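Local structure of trehalose-6-phosphate phosphatase (Candida albicans, 5DXF) at residues I200-D205 with Q513-T518; D249-A254 with R266-C271. The protein belongs to glycosyltransferase family 20 and is built, in this N-terminal fragment, on the two-domain GT-B fold of Rossmann-like α/β domains. All blocks are in the same frame, centred on the assembly; numbering follows the deposited sequence.

Contact 1 of 2, residues I200-D205 with Q513-T518; sequences IIWIHD and QNWTST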
ATOM      1  N   ILE A 200      14.526 -17.019 -10.077  1.00 87.59           N
ATOM      2  CA  ILE A 200      14.700 -15.957  -9.105  1.00 87.60           C
ATOM      3  C   ILE A 200      13.334 -15.806  -8.428  1.00 85.79           C
ATOM      4  O   ILE A 200      12.297 -15.745  -9.099  1.00 84.15           O
ATOM      5  CB  ILE A 200      15.198 -14.659  -9.795  1.00 89.55           C
ATOM      6  CG1 ILE A 200      15.541 -13.574  -8.773  1.00 89.53           C
ATOM      7  CG2 ILE A 200      14.218 -14.203 -10.874  1.00 86.38           C
ATOM      8  CD1 ILE A 200      15.995 -12.282  -9.405  1.00 72.27           C
ATOM      9  N   ILE A 201      13.314 -15.782  -7.102  1.00 84.66           N
ATOM     10  CA  ILE A 201      12.048 -15.757  -6.383  1.00 86.75           C
ATOM     11  C   ILE A 201      11.820 -14.447  -5.658  1.00 83.95           C
ATOM     12  O   ILE A 201      12.675 -13.982  -4.921  1.00 81.16           O
ATOM     13  CB  ILE A 201      11.930 -16.907  -5.368  1.00 80.17           C
ATOM     14  CG1 ILE A 201      12.396 -18.215  -5.986  1.00 87.77           C
ATOM     15  CG2 ILE A 201      10.494 -17.056  -4.910  1.00 67.95           C
ATOM     16  CD1 ILE A 201      11.423 -18.782  -6.991  1.00 87.55           C
ATOM     17  N   TRP A 202      10.652 -13.862  -5.882  1.00 82.42           N
ATOM     18  CA  TRP A 202      10.266 -12.636  -5.218  1.00 77.62           C
ATOM     19  C   TRP A 202       8.999 -12.891  -4.434  1.00 75.09           C
ATOM     20  O   TRP A 202       8.023 -13.364  -4.982  1.00 80.37           O
ATOM     21  CB  TRP A 202      10.024 -11.551  -6.257  1.00 72.48           C
ATOM     22  CG  TRP A 202      10.052 -10.195  -5.701  1.00 71.71           C
ATOM     23  CD1 TRP A 202       9.877  -9.850  -4.412  1.00 71.27           C
ATOM     24  CD2 TRP A 202      10.266  -8.982  -6.416  1.00 73.65           C
ATOM     25  NE1 TRP A 202       9.968  -8.499  -4.267  1.00 74.17           N
ATOM     26  CE2 TRP A 202      10.206  -7.939  -5.488  1.00 66.61           C
ATOM     27  CE3 TRP A 202      10.502  -8.675  -7.754  1.00 73.80           C
ATOM     28  CZ2 TRP A 202      10.374  -6.616  -5.846  1.00 61.36           C
ATOM     29  CZ3 TRP A 202      10.671  -7.361  -8.107  1.00 67.42           C
ATOM     30  CH2 TRP A 202      10.605  -6.347  -7.160  1.00 64.71           C
ATOM     31  N   ILE A 203       9.012 -12.576  -3.148  1.00 75.66           N
ATOM     32  CA  ILE A 203       7.838 -12.775  -2.312  1.00 73.88           C
ATOM     33  C   ILE A 203       7.451 -11.512  -1.575  1.00 69.58           C
ATOM     34  O   ILE A 203       8.309 -10.776  -1.102  1.00 63.45           O
ATOM     35  CB  ILE A 203       8.037 -13.888  -1.289  1.00 76.90           C
ATOM     36  CG1 ILE A 203       8.460 -15.174  -1.978  1.00 73.99           C
ATOM     37  CG2 ILE A 203       6.750 -14.116  -0.531  1.00 79.23           C
ATOM     38  CD1 ILE A 203       9.764 -15.721  -1.453  1.00 70.81           C
ATOM     39  N   HIS A 204       6.158 -11.257  -1.456  1.00 75.06           N
ATOM     40  CA  HIS A 204       5.719 -10.025  -0.825  1.00 68.53           C
ATOM     41  C   HIS A 204       4.852 -10.184   0.414  1.00 65.37           C
ATOM     42  O   HIS A 204       3.898 -10.940   0.433  1.00 65.77           O
ATOM     43  CB  HIS A 204       4.989  -9.156  -1.839  1.00 63.35           C
ATOM     44  CG  HIS A 204       5.695  -9.030  -3.148  1.00 62.55           C
ATOM     45  ND1 HIS A 204       6.228  -7.843  -3.590  1.00 67.47           N
ATOM     46  CD2 HIS A 204       5.939  -9.935  -4.119  1.00 66.88           C
ATOM     47  CE1 HIS A 204       6.779  -8.021  -4.773  1.00 69.62           C
ATOM     48  NE2 HIS A 204       6.620  -9.284  -5.115  1.00 74.50           N
ATOM     49  N   ASP A 205       5.228  -9.454   1.450  1.00 61.75           N
ATOM     50  CA  ASP A 205       4.367  -9.105   2.572  1.00 61.49           C
ATOM     51  C   ASP A 205       4.160 -10.127   3.682  1.00 61.71           C
ATOM     52  O   ASP A 205       4.708 -11.210   3.662  1.00 62.72           O
ATOM     53  CB  ASP A 205       3.031  -8.563   2.083  1.00 53.00           C
ATOM     54  CG  ASP A 205       2.919  -7.076   2.253  1.00 53.89           C
ATOM     55  OD1 ASP A 205       3.908  -6.444   2.649  1.00 53.43           O
ATOM     56  OD2 ASP A 205       1.839  -6.530   1.988  1.00 54.64           O
ATOM     57  N   GLN A 513       8.408   0.583 -12.624  1.00 58.96           N
ATOM     58  CA  GLN A 513       9.296  -0.189 -13.500  1.00 57.94           C
ATOM     59  C   GLN A 513      10.761  -0.139 -13.052  1.00 60.21           C
ATOM     60  O   GLN A 513      11.429  -1.179 -12.921  1.00 57.84           O
ATOM     61  CB  GLN A 513       9.164   0.298 -14.953  1.00 58.41           C
ATOM     62  CG  GLN A 513       7.754   0.156 -15.537  1.00 58.65           C
ATOM     63  CD  GLN A 513       6.865   1.356 -15.236  1.00 57.57           C
ATOM     64  OE1 GLN A 513       7.234   2.240 -14.462  1.00 55.43           O
ATOM     65  NE2 GLN A 513       5.693   1.393 -15.858  1.00 61.00           N
ATOM     66  N   ASN A 514      11.248   1.063 -12.779  1.00 60.03           N
ATOM     67  CA  ASN A 514      12.628   1.221 -12.362  1.00 63.61           C
ATOM     68  C   ASN A 514      12.849   0.646 -10.968  1.00 64.14           C
ATOM     69  O   ASN A 514      13.944   0.184 -10.659  1.00 62.07           O
ATOM     70  CB  ASN A 514      13.052   2.698 -12.407  1.00 62.01           C
ATOM     71  CG  ASN A 514      14.465   2.915 -11.884  1.00 74.56           C
ATOM     72  OD1 ASN A 514      14.655   3.386 -10.764  1.00 82.54           O
ATOM     73  ND2 ASN A 514      15.462   2.570 -12.696  1.00 69.68           N
ATOM     74  N   TRP A 515      11.861   0.792 -10.093  1.00 64.87           N
ATOM     75  CA  TRP A 515      11.959   0.238  -8.755  1.00 53.30           C
ATOM     76  C   TRP A 515      12.010  -1.264  -8.850  1.00 57.17           C
ATOM     77  O   TRP A 515      12.822  -1.912  -8.217  1.00 56.48           O
ATOM     78  CB  TRP A 515      10.769   0.682  -7.905  1.00 53.59           C
ATOM     79  CG  TRP A 515      10.584  -0.068  -6.615  1.00 56.77           C
ATOM     80  CD1 TRP A 515      11.033   0.296  -5.393  1.00 56.67           C
ATOM     81  CD2 TRP A 515       9.881  -1.296  -6.427  1.00 53.87           C
ATOM     82  NE1 TRP A 515      10.670  -0.626  -4.457  1.00 52.54           N
ATOM     83  CE2 TRP A 515       9.956  -1.615  -5.069  1.00 56.64           C
ATOM     84  CE3 TRP A 515       9.194  -2.156  -7.279  1.00 52.00           C
ATOM     85  CZ2 TRP A 515       9.375  -2.755  -4.542  1.00 58.39           C
ATOM     86  CZ3 TRP A 515       8.623  -3.279  -6.761  1.00 53.54           C
ATOM     87  CH2 TRP A 515       8.710  -3.574  -5.406  1.00 60.19           C
ATOM     88  N   THR A 516      11.145  -1.820  -9.677  1.00 55.14           N
ATOM     89  CA  THR A 516      11.114  -3.257  -9.835  1.00 64.96           C
ATOM     90  C   THR A 516      12.400  -3.781 -10.471  1.00 63.30           C
ATOM     91  O   THR A 516      12.936  -4.795 -10.057  1.00 68.88           O
ATOM     92  CB  THR A 516       9.799  -3.773 -10.479  1.00 20.00           C
ATOM     93  OG1 THR A 516      10.078  -4.794 -11.438  1.00 20.00           O
ATOM     94  CG2 THR A 516       8.989  -2.654 -11.121  1.00 20.00           C
ATOM     95  N   SER A 517      12.908  -3.075 -11.467  1.00 60.06           N
ATOM     96  CA  SER A 517      14.170  -3.462 -12.082  1.00 67.45           C
ATOM     97  C   SER A 517      15.372  -3.375 -11.143  1.00 62.66           C
ATOM     98  O   SER A 517      16.153  -4.302 -11.046  1.00 56.03           O
ATOM     99  CB  SER A 517      14.409  -2.594 -13.318  1.00 65.07           C
ATOM    100  OG  SER A 517      15.769  -2.563 -13.691  1.00 72.43           O
ATOM    101  N   THR A 518      15.472  -2.270 -10.427  1.00 57.33           N
ATOM    102  CA  THR A 518      16.502  -2.043  -9.418  1.00 57.29           C
ATOM    103  C   THR A 518      16.521  -3.141  -8.359  1.00 65.02           C
ATOM    104  O   THR A 518      17.590  -3.635  -7.999  1.00 59.63           O
ATOM    105  CB  THR A 518      16.318  -0.683  -8.709  1.00 62.64           C
ATOM    106  OG1 THR A 518      16.179   0.356  -9.687  1.00 65.30           O
ATOM    107  CG2 THR A 518      17.509  -0.381  -7.812  1.00 56.74           C
TER
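The Trp202 and Trp515 indoles meet through their six-membered rings beside the large Rossmann-like sheet of the GT-B fold, in an oblique arrangement with planes 32° apart and centroids separated by 5.4 Å. One face of the Trp202 indole is occupied by His204, two residues farther along the same strand, with CE1 of the imidazole 3.3 Å above the indole plane and displaced toward the rim. Phe519, farther along helix 512-526, stacks on Trp202, while Phe227 makes an edge-to-face contact with Trp515.

Strand 200-204 is an inner strand of that sheet, flanked in parallel by strands 34-37 and 223-227, and the final helix, 512-526, returns after the other two sheets to pack against it. The backbones stay well apart, with the CA atoms of Trp202 and Thr516 10.5 Å from each other, so the two tryptophans span most of the distance. With CG anti to the backbone N (chi1 -161°), the benzo ring of Trp202 extends from the strand to the helix. There Trp202 CZ2 lies 3.5 Å from Trp515 CH2, and Trp202 CH2 lies 3.7 Å from Trp515 CZ3, so two neighbouring atoms of each ring carry the touch. Farther round the same ring, Trp202 CZ3 approaches the helix backbone, 3.9 Å from Thr516 O, and the side-chain oxygen Thr516 OG1 is at 4.2 Å from the same CZ3.

All three touching residues are buried, and the interface is apolar apart from the threonine oxygens. Polar groups nearby have partners of their own: His204 ND1 is hydrogen-bonded to His229 NE2, and its NE2 to Asn35 OD1. On the helix side, Trp515 NE1 donates its N-H in a hydrogen bond to Leu297 O.

Contact 2 of 2, residues D249-A254 with R266-C271; sequences DGMLGA and RHFISC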
ATOM      1  N   ASP A 249      12.943 -15.891  11.867  1.00 68.57           N
ATOM      2  CA  ASP A 249      13.551 -17.039  11.193  1.00 73.71           C
ATOM      3  C   ASP A 249      13.097 -17.026   9.752  1.00 74.28           C
ATOM      4  O   ASP A 249      13.877 -16.684   8.866  1.00 83.63           O
ATOM      5  CB  ASP A 249      13.147 -18.351  11.874  1.00 77.67           C
ATOM      6  CG  ASP A 249      13.789 -19.568  11.253  1.00 84.19           C
ATOM      7  OD1 ASP A 249      15.031 -19.708  11.334  1.00104.32           O
ATOM      8  OD2 ASP A 249      13.034 -20.404  10.714  1.00 87.12           O
ATOM      9  N   GLY A 250      11.818 -17.354   9.557  1.00 71.53           N
ATOM     10  CA  GLY A 250      11.150 -17.336   8.265  1.00 70.99           C
ATOM     11  C   GLY A 250      11.655 -16.276   7.311  1.00 71.96           C
ATOM     12  O   GLY A 250      12.032 -16.576   6.179  1.00 66.76           O
ATOM     13  N   MET A 251      11.701 -15.035   7.781  1.00 67.98           N
ATOM     14  CA  MET A 251      12.153 -13.930   6.945  1.00 68.63           C
ATOM     15  C   MET A 251      13.631 -14.037   6.591  1.00 76.90           C
ATOM     16  O   MET A 251      14.044 -13.613   5.507  1.00 73.22           O
ATOM     17  CB  MET A 251      11.880 -12.591   7.631  1.00 64.17           C
ATOM     18  CG  MET A 251      10.406 -12.239   7.738  1.00 64.31           C
ATOM     19  SD  MET A 251      10.125 -10.591   8.428  1.00 69.95           S
ATOM     20  CE  MET A 251       9.731 -11.001  10.129  1.00 78.35           C
ATOM     21  N   LEU A 252      14.430 -14.613   7.485  1.00 77.82           N
ATOM     22  CA  LEU A 252      15.880 -14.656   7.267  1.00 72.36           C
ATOM     23  C   LEU A 252      16.366 -15.575   6.153  1.00 72.60           C
ATOM     24  O   LEU A 252      17.570 -15.749   5.982  1.00 67.62           O
ATOM     25  CB  LEU A 252      16.581 -15.059   8.557  1.00 70.39           C
ATOM     26  CG  LEU A 252      16.728 -13.895   9.535  1.00 75.06           C
ATOM     27  CD1 LEU A 252      17.442 -14.339  10.796  1.00 79.12           C
ATOM     28  CD2 LEU A 252      17.461 -12.749   8.860  1.00 69.47           C
ATOM     29  N   GLY A 253      15.453 -16.173   5.399  1.00 75.81           N
ATOM     30  CA  GLY A 253      15.843 -17.063   4.315  1.00 81.74           C
ATOM     31  C   GLY A 253      16.189 -16.351   3.019  1.00 78.33           C
ATOM     32  O   GLY A 253      17.035 -16.825   2.255  1.00 81.27           O
ATOM     33  N   ALA A 254      15.536 -15.219   2.763  1.00 77.19           N
ATOM     34  CA  ALA A 254      15.860 -14.416   1.586  1.00 83.25           C
ATOM     35  C   ALA A 254      17.288 -13.910   1.641  1.00 82.24           C
ATOM     36  O   ALA A 254      17.795 -13.597   2.709  1.00 77.66           O
ATOM     37  CB  ALA A 254      14.890 -13.245   1.446  1.00 69.81           C
ATOM     38  N   ARG A 266      15.911  -0.523  10.141  1.00 56.56           N
ATOM     39  CA  ARG A 266      16.560  -0.471  11.449  1.00 62.14           C
ATOM     40  C   ARG A 266      15.841  -1.356  12.468  1.00 64.96           C
ATOM     41  O   ARG A 266      16.481  -2.076  13.242  1.00 63.07           O
ATOM     42  CB  ARG A 266      16.631   0.974  11.954  1.00 62.87           C
ATOM     43  CG  ARG A 266      17.426   1.903  11.043  1.00 64.89           C
ATOM     44  CD  ARG A 266      17.604   3.297  11.639  1.00 76.22           C
ATOM     45  NE  ARG A 266      16.332   3.944  11.947  1.00 99.39           N
ATOM     46  CZ  ARG A 266      16.206   5.227  12.273  1.00 92.36           C
ATOM     47  NH1 ARG A 266      17.275   6.010  12.326  1.00 93.89           N
ATOM     48  NH2 ARG A 266      15.009   5.730  12.541  1.00 90.60           N
ATOM     49  N   HIS A 267      14.513  -1.310  12.453  1.00 66.18           N
ATOM     50  CA  HIS A 267      13.707  -2.097  13.382  1.00 54.55           C
ATOM     51  C   HIS A 267      13.842  -3.594  13.135  1.00 56.35           C
ATOM     52  O   HIS A 267      13.909  -4.381  14.079  1.00 59.25           O
ATOM     53  CB  HIS A 267      12.239  -1.686  13.297  1.00 49.94           C
ATOM     54  CG  HIS A 267      11.968  -0.316  13.834  1.00 53.25           C
ATOM     55  ND1 HIS A 267      10.836   0.399  13.514  1.00 57.46           N
ATOM     56  CD2 HIS A 267      12.688   0.468  14.672  1.00 56.25           C
ATOM     57  CE1 HIS A 267      10.870   1.568  14.129  1.00 56.61           C
ATOM     58  NE2 HIS A 267      11.980   1.634  14.839  1.00 56.77           N
ATOM     59  N   PHE A 268      13.876  -3.983  11.863  1.00 48.59           N
ATOM     60  CA  PHE A 268      14.033  -5.390  11.518  1.00 55.81           C
ATOM     61  C   PHE A 268      15.395  -5.899  11.961  1.00 67.35           C
ATOM     62  O   PHE A 268      15.502  -6.991  12.522  1.00 64.02           O
ATOM     63  CB  PHE A 268      13.855  -5.607  10.018  1.00 54.02           C
ATOM     64  CG  PHE A 268      14.083  -7.025   9.583  1.00 51.47           C
ATOM     65  CD1 PHE A 268      13.092  -7.976   9.739  1.00 38.68           C
ATOM     66  CD2 PHE A 268      15.290  -7.406   9.019  1.00 55.04           C
ATOM     67  CE1 PHE A 268      13.297  -9.280   9.342  1.00 46.94           C
ATOM     68  CE2 PHE A 268      15.501  -8.709   8.620  1.00 49.93           C
ATOM     69  CZ  PHE A 268      14.502  -9.647   8.781  1.00 48.24           C
ATOM     70  N   ILE A 269      16.429  -5.103  11.701  1.00 59.55           N
ATOM     71  CA  ILE A 269      17.784  -5.445  12.124  1.00 63.46           C
ATOM     72  C   ILE A 269      17.866  -5.626  13.639  1.00 64.31           C
ATOM     73  O   ILE A 269      18.373  -6.649  14.129  1.00 63.79           O
ATOM     74  CB  ILE A 269      18.789  -4.369  11.667  1.00 65.11           C
ATOM     75  CG1 ILE A 269      18.963  -4.441  10.148  1.00 65.73           C
ATOM     76  CG2 ILE A 269      20.119  -4.538  12.377  1.00 64.30           C
ATOM     77  CD1 ILE A 269      19.724  -3.293   9.564  1.00 59.67           C
ATOM     78  N   SER A 270      17.273  -4.688  14.364  1.00 56.69           N
ATOM     79  CA  SER A 270      17.245  -4.730  15.813  1.00 64.11           C
ATOM     80  C   SER A 270      16.515  -5.950  16.319  1.00 61.93           C
ATOM     81  O   SER A 270      16.944  -6.591  17.252  1.00 64.13           O
ATOM     82  CB  SER A 270      16.553  -3.493  16.351  1.00 20.00           C
ATOM     83  OG  SER A 270      17.275  -2.958  17.435  1.00 20.00           O
ATOM     84  N   CYS A 271      15.405  -6.268  15.686  1.00 64.64           N
ATOM     85  CA  CYS A 271      14.660  -7.492  15.980  1.00 67.06           C
ATOM     86  C   CYS A 271      15.505  -8.743  15.783  1.00 65.22           C
ATOM     87  O   CYS A 271      15.515  -9.629  16.637  1.00 68.30           O
ATOM     88  CB  CYS A 271      13.409  -7.584  15.106  1.00 62.37           C
ATOM     89  SG  CYS A 271      11.991  -6.635  15.687  1.00 62.46           S
TER
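Phe268 meets Met251 and Leu252 with the outer end of its ring, and Met251 makes the closer approach of the two. Met251 SD lies 3.6 Å from Phe268 CE1, with the sulfur 4.8 Å from the ring centroid and 70° off the ring normal; this oblique geometry is a Met-aromatic contact. The methionine touches CE1 at further points along its chain: CB and CE are each 4.0 Å from Phe268 CE1. The bend at chi3 (-100°) keeps the terminal methyl close to the ring. Phe268 reaches out with CG anti to its backbone N (chi1 177°), and the two side chains run antiparallel alongside one another.

Leu252, just beyond the helical part of its segment, makes the looser approach, its CD2 staying 4.3 Å from Phe268 CZ. Around this buried group, Phe232 meets the Phe268 ring edge-to-face, and Leu252 also packs on Ile292 and Val285. The other flank of helix 262-274 is different in character: Arg266 is exposed and Ser270 partly so, and their side chains stay well clear of segment 249-254.

The two helices concerned, 244-251 and 262-274, come immediately before and after strand 256-259, so the contact joins successive helices in the alternating α/β architecture of a Rossmann-like domain.

From the N terminus the chain first lays down outer and inner strands of the large sheet, then reaches strand 200-204, where contact 1 opens. It continues through strand 223-227 to helix 244-251, and contact 2 closes a short loop around strand 256-259, with 11 residues between its segments. The chain then completes this sheet, builds the two three-stranded parallel sheets, and returns as helix 512-526 to close contact 1 over 307 intervening residues. Contact 2 is therefore nested inside contact 1: one ties neighbouring helices, the other the chain's last helix to an early strand. Their centres are 18 Å apart and their nearest atoms about 6 Å, without touching.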